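Local coordinates for uncharacterized protein (PDB 6ANS) that is of unknown function but belongs to the DUF1214 family and holds a phosphate ion, in this crystal, between two of its beta-sheets, at residues A246-S251 against Y278-W283; E49-T54 against N310-S315; L78-E83 against Y113-G118; T29-G34 against L225-G230. One frame throughout, in Å; residues are numbered along the deposited sequence.

Contact 1 of 4, residues A246-S251 against Y278-W283; sequences ADWAAS and YYHSCW. With EDO (1,2-ethanediol), chain H; PO4 (phosphate ion), chain E.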
# COMPACT_ATOMS: atom_id res chain seq x y z
N ALA A 246 -20.37 -1.89 -10.65
CA ALA A 246 -20.88 -1.35 -11.90
C ALA A 246 -22.33 -1.78 -12.14
O ALA A 246 -23.13 -1.00 -12.68
CB ALA A 246 -20.01 -1.81 -13.07
N ASP A 247 -22.69 -3.01 -11.75
CA ASP A 247 -24.10 -3.40 -11.77
C ASP A 247 -24.95 -2.48 -10.89
O ASP A 247 -26.04 -2.06 -11.29
CB ASP A 247 -24.27 -4.85 -11.33
CG ASP A 247 -23.72 -5.85 -12.34
OD1 ASP A 247 -23.43 -5.46 -13.50
OD2 ASP A 247 -23.54 -7.02 -11.95
N TRP A 248 -24.46 -2.17 -9.69
CA TRP A 248 -25.19 -1.26 -8.80
C TRP A 248 -25.37 0.11 -9.45
O TRP A 248 -26.48 0.66 -9.48
CB TRP A 248 -24.43 -1.08 -7.49
CG TRP A 248 -24.60 -2.18 -6.52
CD1 TRP A 248 -24.90 -3.49 -6.80
CD2 TRP A 248 -24.49 -2.08 -5.09
NE1 TRP A 248 -24.97 -4.21 -5.62
CE2 TRP A 248 -24.73 -3.37 -4.57
CE3 TRP A 248 -24.19 -1.03 -4.21
CZ2 TRP A 248 -24.69 -3.63 -3.20
CZ3 TRP A 248 -24.16 -1.29 -2.85
CH2 TRP A 248 -24.41 -2.58 -2.36
N ALA A 249 -24.28 0.70 -9.94
CA ALA A 249 -24.37 2.06 -10.47
C ALA A 249 -25.35 2.13 -11.62
O ALA A 249 -26.19 3.03 -11.67
CB ALA A 249 -22.98 2.56 -10.89
N ALA A 250 -25.28 1.16 -12.54
CA ALA A 250 -26.23 1.16 -13.65
C ALA A 250 -27.66 0.97 -13.16
O ALA A 250 -28.59 1.54 -13.76
CB ALA A 250 -25.88 0.07 -14.68
N SER A 251 -27.87 0.22 -12.08
CA SER A 251 -29.24 0.05 -11.59
C SER A 251 -29.84 1.35 -11.05
O SER A 251 -31.07 1.43 -10.92
CB SER A 251 -29.31 -1.01 -10.49
OG SER A 251 -28.86 -0.49 -9.24
N TYR A 278 -28.30 3.00 4.58
CA TYR A 278 -27.65 3.53 3.38
C TYR A 278 -28.66 4.08 2.38
O TYR A 278 -29.78 3.56 2.23
CB TYR A 278 -26.84 2.44 2.69
CG TYR A 278 -25.71 1.82 3.49
CD1 TYR A 278 -24.40 2.30 3.35
CD2 TYR A 278 -25.93 0.75 4.35
CE1 TYR A 278 -23.35 1.73 4.07
CE2 TYR A 278 -24.88 0.17 5.07
CZ TYR A 278 -23.59 0.68 4.93
OH TYR A 278 -22.54 0.12 5.61
N TYR A 279 -28.24 5.14 1.68
CA TYR A 279 -28.86 5.61 0.44
C TYR A 279 -27.78 5.67 -0.63
O TYR A 279 -26.72 6.26 -0.41
CB TYR A 279 -29.48 7.01 0.60
CG TYR A 279 -30.41 7.18 1.78
CD1 TYR A 279 -31.77 7.37 1.60
CD2 TYR A 279 -29.92 7.18 3.08
CE1 TYR A 279 -32.64 7.53 2.68
CE2 TYR A 279 -30.78 7.34 4.17
CZ TYR A 279 -32.14 7.52 3.96
OH TYR A 279 -32.97 7.69 5.04
N HIS A 280 -28.05 5.05 -1.78
CA HIS A 280 -27.15 5.06 -2.92
C HIS A 280 -27.89 5.55 -4.15
O HIS A 280 -29.02 5.13 -4.42
CB HIS A 280 -26.58 3.65 -3.23
CG HIS A 280 -25.67 3.09 -2.18
ND1 HIS A 280 -24.40 3.60 -1.94
CD2 HIS A 280 -25.81 2.03 -1.35
CE1 HIS A 280 -23.82 2.89 -0.99
NE2 HIS A 280 -24.65 1.94 -0.61
N SER A 281 -27.23 6.39 -4.95
CA SER A 281 -27.81 6.77 -6.23
C SER A 281 -26.71 7.20 -7.18
O SER A 281 -25.53 7.27 -6.81
CB SER A 281 -28.84 7.88 -6.07
OG SER A 281 -29.73 7.91 -7.18
N CYS A 282 -27.10 7.51 -8.41
CA CYS A 282 -26.23 8.16 -9.37
C CYS A 282 -26.72 9.58 -9.60
O CYS A 282 -27.88 9.91 -9.34
CB CYS A 282 -26.16 7.38 -10.69
SG CYS A 282 -27.67 7.38 -11.67
N TRP A 283 -25.81 10.43 -10.07
CA TRP A 283 -26.11 11.83 -10.31
C TRP A 283 -25.50 12.25 -11.64
O TRP A 283 -24.53 11.66 -12.12
CB TRP A 283 -25.60 12.73 -9.18
CG TRP A 283 -24.12 12.64 -8.97
CD1 TRP A 283 -23.46 11.78 -8.16
CD2 TRP A 283 -23.11 13.42 -9.64
NE1 TRP A 283 -22.10 11.98 -8.25
CE2 TRP A 283 -21.86 12.99 -9.15
CE3 TRP A 283 -23.15 14.45 -10.58
CZ2 TRP A 283 -20.66 13.56 -9.57
CZ3 TRP A 283 -21.95 15.01 -11.00
CH2 TRP A 283 -20.72 14.55 -10.51
C1 EDO H . -21.33 -0.92 0.97
O1 EDO H . -20.62 -0.15 1.96
C2 EDO H . -22.83 -1.01 1.29
O2 EDO H . -23.53 0.20 0.95
P PO4 E . -19.48 1.70 4.79
O1 PO4 E . -20.32 2.64 5.62
O2 PO4 E . -19.31 2.34 3.45
O3 PO4 E . -18.14 1.44 5.44
O4 PO4 E . -20.24 0.41 4.69
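Trp-248 and His-280 form a buried aromatic contact between the last turns of helix 224-251 and strand 276-284, an outermost strand of a four-stranded antiparallel sheet. The helix packs on this strand, and Ala-249 also reaches Thr-362 of the neighbouring strand 360-368. The two rings meet obliquely, their planes at 57° and the centroid of the six-membered Trp-248 ring 5.6 Å from that of His-280. CZ3 of Trp-248 approaches NE2 of His-280 to 4.0 Å. Further along the strand the packing thins: the carbonyl O of Ala-249 is 4.5 Å from CB of Cys-282. Cys-267 of helix 264-269 and Cys-364 of strand 360-368 also pack on His-280. Beyond the rings lies a polar pocket occupied by small molecules, probably from the crystallisation liquor. Tyr-278 OH makes a hydrogen bond to phosphate O4 whose very short modelled length is doubtful; Tyr-111, Arg-194 and Arg-366 bind the same ion. O2 of a 1,2-ethanediol sits over one face of the Tyr-278 ring and in the plane of the imidazole, where NE2 of His-280 donates to it a hydrogen bond of 2.6 Å with an angle of 155° at the hydrogen.

Contact 2 of 4, residues E49-T54 against N310-S315; sequences EQILRT and NYWMES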
# COMPACT_ATOMS: atom_id res chain seq x y z
N GLU A 49 -13.28 -5.04 -19.58
CA GLU A 49 -14.62 -5.03 -20.15
C GLU A 49 -15.64 -4.41 -19.20
O GLU A 49 -16.65 -3.86 -19.64
CB GLU A 49 -15.05 -6.44 -20.54
CG GLU A 49 -14.14 -7.07 -21.60
CD GLU A 49 -14.35 -8.57 -21.78
OE1 GLU A 49 -15.17 -9.16 -21.05
OE2 GLU A 49 -13.69 -9.17 -22.66
N GLN A 50 -15.40 -4.50 -17.88
CA GLN A 50 -16.31 -3.84 -16.95
C GLN A 50 -16.26 -2.31 -17.09
O GLN A 50 -17.25 -1.63 -16.79
CB GLN A 50 -15.97 -4.23 -15.51
CG GLN A 50 -16.06 -5.71 -15.25
CD GLN A 50 -17.42 -6.26 -15.60
OE1 GLN A 50 -18.43 -5.59 -15.45
NE2 GLN A 50 -17.44 -7.50 -16.08
N ILE A 51 -15.14 -1.76 -17.54
CA ILE A 51 -15.03 -0.32 -17.75
C ILE A 51 -15.68 0.07 -19.07
O ILE A 51 -16.30 1.13 -19.18
CB ILE A 51 -13.55 0.08 -17.72
CG1 ILE A 51 -12.90 -0.46 -16.44
CG2 ILE A 51 -13.37 1.61 -17.82
CD1 ILE A 51 -13.66 -0.09 -15.19
N LEU A 52 -15.56 -0.80 -20.07
CA LEU A 52 -16.05 -0.54 -21.42
C LEU A 52 -17.53 -0.85 -21.60
O LEU A 52 -18.07 -0.52 -22.65
CB LEU A 52 -15.22 -1.34 -22.42
CG LEU A 52 -13.73 -0.97 -22.39
CD1 LEU A 52 -12.91 -1.91 -23.27
CD2 LEU A 52 -13.54 0.48 -22.84
N ARG A 53 -18.17 -1.49 -20.61
CA ARG A 53 -19.61 -1.76 -20.62
C ARG A 53 -20.40 -0.60 -21.21
O ARG A 53 -20.20 0.56 -20.86
CB ARG A 53 -20.12 -2.01 -19.21
CG ARG A 53 -19.70 -3.30 -18.58
CD ARG A 53 -19.98 -3.28 -17.07
NE ARG A 53 -21.41 -3.21 -16.74
CZ ARG A 53 -21.93 -3.77 -15.66
NH1 ARG A 53 -21.16 -4.46 -14.84
NH2 ARG A 53 -23.23 -3.67 -15.38
N THR A 54 -21.34 -0.95 -22.10
CA THR A 54 -22.13 0.08 -22.75
C THR A 54 -23.14 0.72 -21.81
O THR A 54 -23.62 1.81 -22.11
CB THR A 54 -22.85 -0.52 -23.97
OG1 THR A 54 -23.66 -1.62 -23.55
CG2 THR A 54 -21.85 -0.98 -25.03
N ASN A 310 -17.31 8.95 -8.03
CA ASN A 310 -17.39 8.78 -9.47
C ASN A 310 -18.31 7.60 -9.81
O ASN A 310 -18.92 6.99 -8.93
CB ASN A 310 -16.00 8.62 -10.09
CG ASN A 310 -15.28 7.36 -9.66
OD1 ASN A 310 -15.85 6.44 -9.05
ND2 ASN A 310 -14.00 7.30 -9.99
N TYR A 311 -18.42 7.29 -11.11
CA TYR A 311 -19.33 6.23 -11.52
C TYR A 311 -18.93 4.87 -10.94
O TYR A 311 -19.80 4.02 -10.72
CB TYR A 311 -19.42 6.13 -13.04
CG TYR A 311 -20.46 5.12 -13.47
CD1 TYR A 311 -21.81 5.48 -13.52
CD2 TYR A 311 -20.11 3.82 -13.81
CE1 TYR A 311 -22.78 4.58 -13.91
CE2 TYR A 311 -21.07 2.91 -14.22
CZ TYR A 311 -22.40 3.29 -14.26
OH TYR A 311 -23.37 2.40 -14.65
N TRP A 312 -17.64 4.66 -10.71
CA TRP A 312 -17.09 3.42 -10.17
C TRP A 312 -17.28 3.29 -8.66
O TRP A 312 -16.77 2.33 -8.07
CB TRP A 312 -15.61 3.34 -10.56
CG TRP A 312 -15.50 3.65 -12.04
CD1 TRP A 312 -14.90 4.74 -12.62
CD2 TRP A 312 -16.09 2.91 -13.11
NE1 TRP A 312 -15.07 4.70 -13.98
CE2 TRP A 312 -15.79 3.58 -14.31
CE3 TRP A 312 -16.82 1.72 -13.17
CZ2 TRP A 312 -16.20 3.11 -15.56
CZ3 TRP A 312 -17.23 1.25 -14.41
CH2 TRP A 312 -16.92 1.95 -15.59
N MSE A 313 -17.98 4.24 -8.04
CA MSE A 313 -18.30 4.23 -6.61
C MSE A 313 -17.03 4.33 -5.77
O MSE A 313 -16.95 3.85 -4.64
CB MSE A 313 -19.15 2.99 -6.27
CG MSE A 313 -20.44 2.99 -7.10
SE MSE A 313 -21.83 1.68 -6.53
CE MSE A 313 -22.16 2.45 -4.74
N GLU A 314 -16.03 4.99 -6.34
CA GLU A 314 -14.94 5.51 -5.54
C GLU A 314 -15.33 6.91 -5.10
O GLU A 314 -15.75 7.71 -5.93
CB GLU A 314 -13.65 5.61 -6.34
CG GLU A 314 -13.13 4.37 -7.00
CD GLU A 314 -11.88 4.72 -7.80
OE1 GLU A 314 -12.01 5.46 -8.79
OE2 GLU A 314 -10.78 4.32 -7.39
N SER A 315 -15.15 7.21 -3.81
CA SER A 315 -15.26 8.60 -3.40
C SER A 315 -14.33 9.45 -4.25
O SER A 315 -13.27 9.00 -4.70
CB SER A 315 -14.91 8.77 -1.92
OG SER A 315 -13.59 8.33 -1.64
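Ile-51 lies over one face of the Trp-312 indole, the tight part of the contact between helix 48-52 and the loop that follows strand 303-309. CD1 of Ile-51 stands 3.9 Å from the centroid of the six-membered ring and only 12° off its normal, a CH-pi contact. With CG1 beside the backbone N (chi1 -52°), the ethyl branch reaches over the ring while the other branch, CG2, touches the rim at CZ2, 3.9 Å away. The helix backbone closes in as well: Ile-51 CA is 3.7 Å from Trp-312 CH2, and Gln-50 O is 3.7 Å from Trp-312 CZ3. Tyr-311 CD2 lies over the opposite face toward its rim, the ring of Tyr-69 also meets the indole, and NE1 is hydrogen-bonded to the carbonyl O of Thr-62. Trp-312 belongs to a type I beta turn, Asn-310 to Met-313, closed by Met-313 N to Asn-310 O; Asn-310 ND2 donates to Glu-314 OE1 (3.0 Å).

The other side is looser and partly exposed. The Gln-50 side chain stays apart from the indole; its OE1 instead receives Arg-53 NH1 at 3.0 Å, nearly in line with the C=O bond. Arg-53 is also salt-bridged to Asp-247 and Asp-55. Around the contact, Phe-67 and Leu-70 of helix 60-83 pack on Ile-51, helix 224-251 meets Gln-50, Arg-53 and Tyr-311, and Thr-362 of strand 360-368 is hydrogen-bonded to Asn-310 O.

Contact 3 of 4, residues L78-E83 against Y113-G118; sequences LEMHVE and YARVDG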
# COMPACT_ATOMS: atom_id res chain seq x y z
N LEU A 78 -4.25 -7.91 -3.96
CA LEU A 78 -3.00 -8.62 -3.68
C LEU A 78 -2.67 -8.62 -2.19
O LEU A 78 -2.10 -9.59 -1.68
CB LEU A 78 -1.85 -8.02 -4.50
CG LEU A 78 -1.85 -8.33 -6.01
CD1 LEU A 78 -0.87 -7.40 -6.78
CD2 LEU A 78 -1.52 -9.80 -6.27
N GLU A 79 -2.97 -7.53 -1.49
CA GLU A 79 -2.79 -7.54 -0.04
C GLU A 79 -3.77 -8.51 0.60
O GLU A 79 -3.40 -9.29 1.49
CB GLU A 79 -2.97 -6.12 0.51
CG GLU A 79 -1.83 -5.15 0.10
CD GLU A 79 -2.03 -3.72 0.62
OE1 GLU A 79 -2.85 -3.51 1.53
OE2 GLU A 79 -1.36 -2.80 0.11
N MSE A 80 -5.01 -8.47 0.14
CA MSE A 80 -6.05 -9.33 0.64
C MSE A 80 -5.74 -10.81 0.46
O MSE A 80 -5.86 -11.58 1.40
CB MSE A 80 -7.37 -9.01 -0.06
CG MSE A 80 -8.53 -9.85 0.45
SE MSE A 80 -10.19 -9.32 -0.44
CE MSE A 80 -10.41 -7.48 0.27
N HIS A 81 -5.31 -11.20 -0.74
CA HIS A 81 -5.27 -12.61 -1.09
C HIS A 81 -3.87 -13.19 -1.24
O HIS A 81 -3.75 -14.41 -1.30
CB HIS A 81 -6.04 -12.85 -2.39
CG HIS A 81 -7.51 -12.70 -2.24
ND1 HIS A 81 -8.26 -13.53 -1.43
CD2 HIS A 81 -8.38 -11.81 -2.77
CE1 HIS A 81 -9.53 -13.18 -1.50
NE2 HIS A 81 -9.63 -12.13 -2.30
N VAL A 82 -2.83 -12.37 -1.28
CA VAL A 82 -1.46 -12.85 -1.41
C VAL A 82 -0.61 -12.48 -0.19
O VAL A 82 -0.01 -13.35 0.44
CB VAL A 82 -0.80 -12.36 -2.71
CG1 VAL A 82 0.70 -12.64 -2.70
CG2 VAL A 82 -1.46 -13.05 -3.90
N GLU A 83 -0.59 -11.19 0.18
CA GLU A 83 0.36 -10.75 1.20
C GLU A 83 -0.14 -10.95 2.63
O GLU A 83 0.65 -11.30 3.51
CB GLU A 83 0.73 -9.27 0.99
CG GLU A 83 1.41 -9.00 -0.35
CD GLU A 83 2.74 -9.74 -0.50
OE1 GLU A 83 3.30 -10.20 0.53
OE2 GLU A 83 3.24 -9.84 -1.64
N TYR A 113 -8.63 -4.42 7.72
CA TYR A 113 -9.08 -5.73 7.31
C TYR A 113 -7.99 -6.72 7.63
O TYR A 113 -6.80 -6.46 7.38
CB TYR A 113 -9.39 -5.72 5.79
CG TYR A 113 -9.88 -7.00 5.13
CD1 TYR A 113 -11.14 -7.05 4.56
CD2 TYR A 113 -9.07 -8.12 5.04
CE1 TYR A 113 -11.59 -8.20 3.92
CE2 TYR A 113 -9.52 -9.28 4.40
CZ TYR A 113 -10.78 -9.31 3.83
OH TYR A 113 -11.24 -10.45 3.19
N ALA A 114 -8.38 -7.87 8.19
CA ALA A 114 -7.46 -8.98 8.36
C ALA A 114 -8.13 -10.26 7.89
O ALA A 114 -9.30 -10.51 8.20
CB ALA A 114 -7.02 -9.13 9.82
N ARG A 115 -7.37 -11.07 7.16
CA ARG A 115 -7.82 -12.42 6.84
C ARG A 115 -7.71 -13.28 8.08
O ARG A 115 -6.70 -13.25 8.78
CB ARG A 115 -6.99 -13.04 5.72
CG ARG A 115 -7.14 -12.37 4.37
CD ARG A 115 -8.56 -12.51 3.84
NE ARG A 115 -8.88 -13.84 3.34
CZ ARG A 115 -9.86 -14.07 2.47
NH1 ARG A 115 -10.59 -13.05 2.03
NH2 ARG A 115 -10.12 -15.30 2.05
N VAL A 116 -8.76 -14.04 8.36
CA VAL A 116 -8.75 -14.96 9.48
C VAL A 116 -9.29 -16.29 8.98
O VAL A 116 -9.85 -16.39 7.89
CB VAL A 116 -9.57 -14.41 10.67
CG1 VAL A 116 -8.94 -13.12 11.23
CG2 VAL A 116 -10.99 -14.12 10.24
N ASP A 117 -9.11 -17.32 9.80
CA ASP A 117 -9.66 -18.65 9.57
C ASP A 117 -10.72 -18.90 10.65
O ASP A 117 -10.38 -18.97 11.84
CB ASP A 117 -8.55 -19.70 9.65
CG ASP A 117 -9.02 -21.11 9.32
OD1 ASP A 117 -10.22 -21.42 9.46
OD2 ASP A 117 -8.15 -21.92 8.94
N GLY A 118 -11.97 -19.06 10.24
CA GLY A 118 -13.04 -19.24 11.21
C GLY A 118 -12.92 -20.47 12.08
O GLY A 118 -13.65 -20.59 13.07
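Met-80, a selenomethionine, runs extended through chi1 and chi2 and then bends at chi3 (-66°), which turns its methyl group onto the ring of Tyr-113; the tyrosine ring is itself carried out toward the helix with CG opposite the backbone N. The two side chains cross at about a right angle. CE lies over the ring face, 3.9 Å from CE1 of Tyr-113, and makes a CH-pi contact. The selenium is set obliquely, with SE 5.1 Å from the ring centroid, completing a Met-aromatic pair.

Arg-115, one strand repeat further on, folds back at chi2 and chi3 so that its chain passes the helix backbone, CG coming within 3.3 Å of the carbonyl O of Met-80. The same bends deliver NH1 to Tyr-113 OH, to which it donates a hydrogen bond of 2.9 Å, tilted from the guanidinium plane. This bond fixes the tyrosine hydroxyl and the guanidinium together. ND1 of His-81 lies over one face of the guanidinium, and CE1 is 3.7 Å from Arg-115 NH1, with the two planes 65° apart. Arg-115 would probably disfavour protonation of the imidazole, while Glu-144, weakly bonded to NE2, would offset this. A wider pi-type turn at 79-83 shapes this end of the helix, and Leu-78 O accepts from both Val-82 N and Glu-83 N.

Helix segment 78-83 and strand segment 113-115 run nearly parallel, their directions 23° apart. Strand 109-115 is an edge strand of a four-stranded antiparallel sheet, with strand 188-196 as its neighbour. Phe-93 packs on both Met-80 and Tyr-113, while Phe-237 and Arg-233 of helix 224-251 meet Met-80 and His-81.

Contact 4 of 4, residues T29-G34 against L225-G230; sequences TQLLSG and LALQGG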
# COMPACT_ATOMS: atom_id res chain seq x y z
N THR A 29 1.57 -27.28 -10.40
CA THR A 29 2.33 -27.33 -11.64
C THR A 29 2.11 -26.06 -12.47
O THR A 29 3.06 -25.48 -13.00
CB THR A 29 1.96 -28.59 -12.42
OG1 THR A 29 2.31 -29.73 -11.62
CG2 THR A 29 2.69 -28.69 -13.75
N GLN A 30 0.85 -25.61 -12.57
CA GLN A 30 0.56 -24.41 -13.36
C GLN A 30 1.23 -23.17 -12.77
O GLN A 30 1.62 -22.26 -13.51
CB GLN A 30 -0.94 -24.22 -13.51
CG GLN A 30 -1.59 -25.37 -14.30
CD GLN A 30 -3.07 -25.17 -14.49
OE1 GLN A 30 -3.63 -24.16 -14.08
NE2 GLN A 30 -3.72 -26.14 -15.13
N LEU A 31 1.32 -23.09 -11.44
CA LEU A 31 1.98 -21.95 -10.82
C LEU A 31 3.46 -21.96 -11.16
O LEU A 31 4.02 -20.93 -11.58
CB LEU A 31 1.79 -21.97 -9.31
CG LEU A 31 2.62 -20.76 -8.83
CD1 LEU A 31 1.79 -19.46 -8.70
CD2 LEU A 31 3.56 -21.04 -7.70
N LEU A 32 4.12 -23.10 -10.94
CA LEU A 32 5.56 -23.21 -11.15
C LEU A 32 5.93 -23.00 -12.61
O LEU A 32 7.04 -22.53 -12.91
CB LEU A 32 6.06 -24.58 -10.67
CG LEU A 32 5.92 -24.83 -9.17
CD1 LEU A 32 6.39 -26.23 -8.78
CD2 LEU A 32 6.72 -23.78 -8.42
N SER A 33 5.03 -23.32 -13.54
CA SER A 33 5.34 -23.21 -14.95
C SER A 33 5.12 -21.82 -15.52
O SER A 33 5.53 -21.56 -16.65
CB SER A 33 4.51 -24.20 -15.76
OG SER A 33 3.16 -23.77 -15.84
N GLY A 34 4.45 -20.92 -14.79
CA GLY A 34 4.09 -19.64 -15.36
C GLY A 34 2.69 -19.57 -15.94
O GLY A 34 2.24 -18.48 -16.32
N LEU A 225 1.04 -24.06 -4.10
CA LEU A 225 -0.41 -24.21 -4.16
C LEU A 225 -1.11 -23.01 -3.55
O LEU A 225 -2.07 -22.48 -4.12
CB LEU A 225 -0.86 -25.49 -3.46
CG LEU A 225 -2.35 -25.82 -3.62
CD1 LEU A 225 -2.74 -25.92 -5.10
CD2 LEU A 225 -2.70 -27.10 -2.89
N ALA A 226 -0.64 -22.55 -2.39
CA ALA A 226 -1.29 -21.41 -1.75
C ALA A 226 -1.15 -20.14 -2.60
O ALA A 226 -2.09 -19.34 -2.69
CB ALA A 226 -0.71 -21.20 -0.35
N LEU A 227 0.00 -19.96 -3.23
CA LEU A 227 0.18 -18.79 -4.09
C LEU A 227 -0.69 -18.90 -5.34
O LEU A 227 -1.24 -17.89 -5.81
CB LEU A 227 1.65 -18.63 -4.49
CG LEU A 227 1.85 -17.41 -5.38
CD1 LEU A 227 1.40 -16.12 -4.63
CD2 LEU A 227 3.26 -17.28 -5.90
N GLN A 228 -0.81 -20.10 -5.91
CA GLN A 228 -1.70 -20.29 -7.05
C GLN A 228 -3.11 -19.82 -6.70
O GLN A 228 -3.74 -19.10 -7.47
CB GLN A 228 -1.70 -21.76 -7.50
CG GLN A 228 -2.47 -22.03 -8.82
CD GLN A 228 -4.00 -22.18 -8.64
OE1 GLN A 228 -4.49 -22.40 -7.53
NE2 GLN A 228 -4.74 -22.06 -9.74
N GLY A 229 -3.60 -20.22 -5.53
CA GLY A 229 -4.93 -19.81 -5.11
C GLY A 229 -5.03 -18.33 -4.82
O GLY A 229 -6.04 -17.69 -5.14
N GLY A 230 -4.00 -17.76 -4.20
CA GLY A 230 -4.04 -16.34 -3.88
C GLY A 230 -4.05 -15.47 -5.13
O GLY A 230 -4.78 -14.48 -5.20
O HOH W 1 -3.34 -21.81 -12.28
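Leu-31 and Leu-227 meet with their side chains crossed at about a right angle, methyl against methyl: CD1 of Leu-31 lies 3.8 Å from CD2 of Leu-227, and CD2 of Leu-31 is 4.2 Å from CD2 of Leu-227. CD1 of Leu-31 also nears the CG of Leu-227, at 3.9 Å, so one branch of Leu-31 does most of the touching. Both leucines carry CG opposite the backbone N (chi1 177° in Leu-31), which sends each branched end outward from its helix to meet the other. CD1 of Leu-31 reaches past the leucine to the backbone as well, coming 3.9 Å from N of Gln-228.

Beside the leucine pair the approach is of a different kind. CB of Leu-31 rests 3.9 Å from CB of Gln-228, at the point where the backbones come nearest, Leu-31 CA being 5.5 Å from Gln-228 CA. This is helix-helix packing between helix 24-33, near the start of the modelled chain, and the first turns of the long helix 224-251. Gln-228 bends at chi2 (-83°), and its amide joins that of Gln-30 through one water: Gln-228 NE2 donates to the water at 2.9 Å, and the water in turn donates to Gln-30 OE1 at 3.0 Å.

Gly-34, with positive phi, is the first residue to leave helical geometry and is the N-cap of helix 35-46; Thr-36 of that helix packs on Leu-31 and Gln-228. Ala-64 of the second subunit packs on Leu-31, and Arg-63 of that subunit donates from NH1 to the carbonyl O of Leu-32.

Helix 224-251 connects much of the set: contact 4 uses its start and contact 1 its end, with centres about 37 Å apart. Contacts 1 and 2 touch, their centres about 11 Å apart; contacts 3 and 4, about 17 Å apart between centres, touch where His-81 and Val-82 pack on Gly-230. Along the chain, contact 3 is nested within the loops closed by contacts 2 and 4, contact 1 within that of contact 2, and contacts 2 and 4 cross. Contacts 1 and 3 join helices to edge strands of two sheets, on opposite sides of the chain's centre. The helices thus pack on both sheets, and at contacts 2, 3 and 4 they also meet the second subunit.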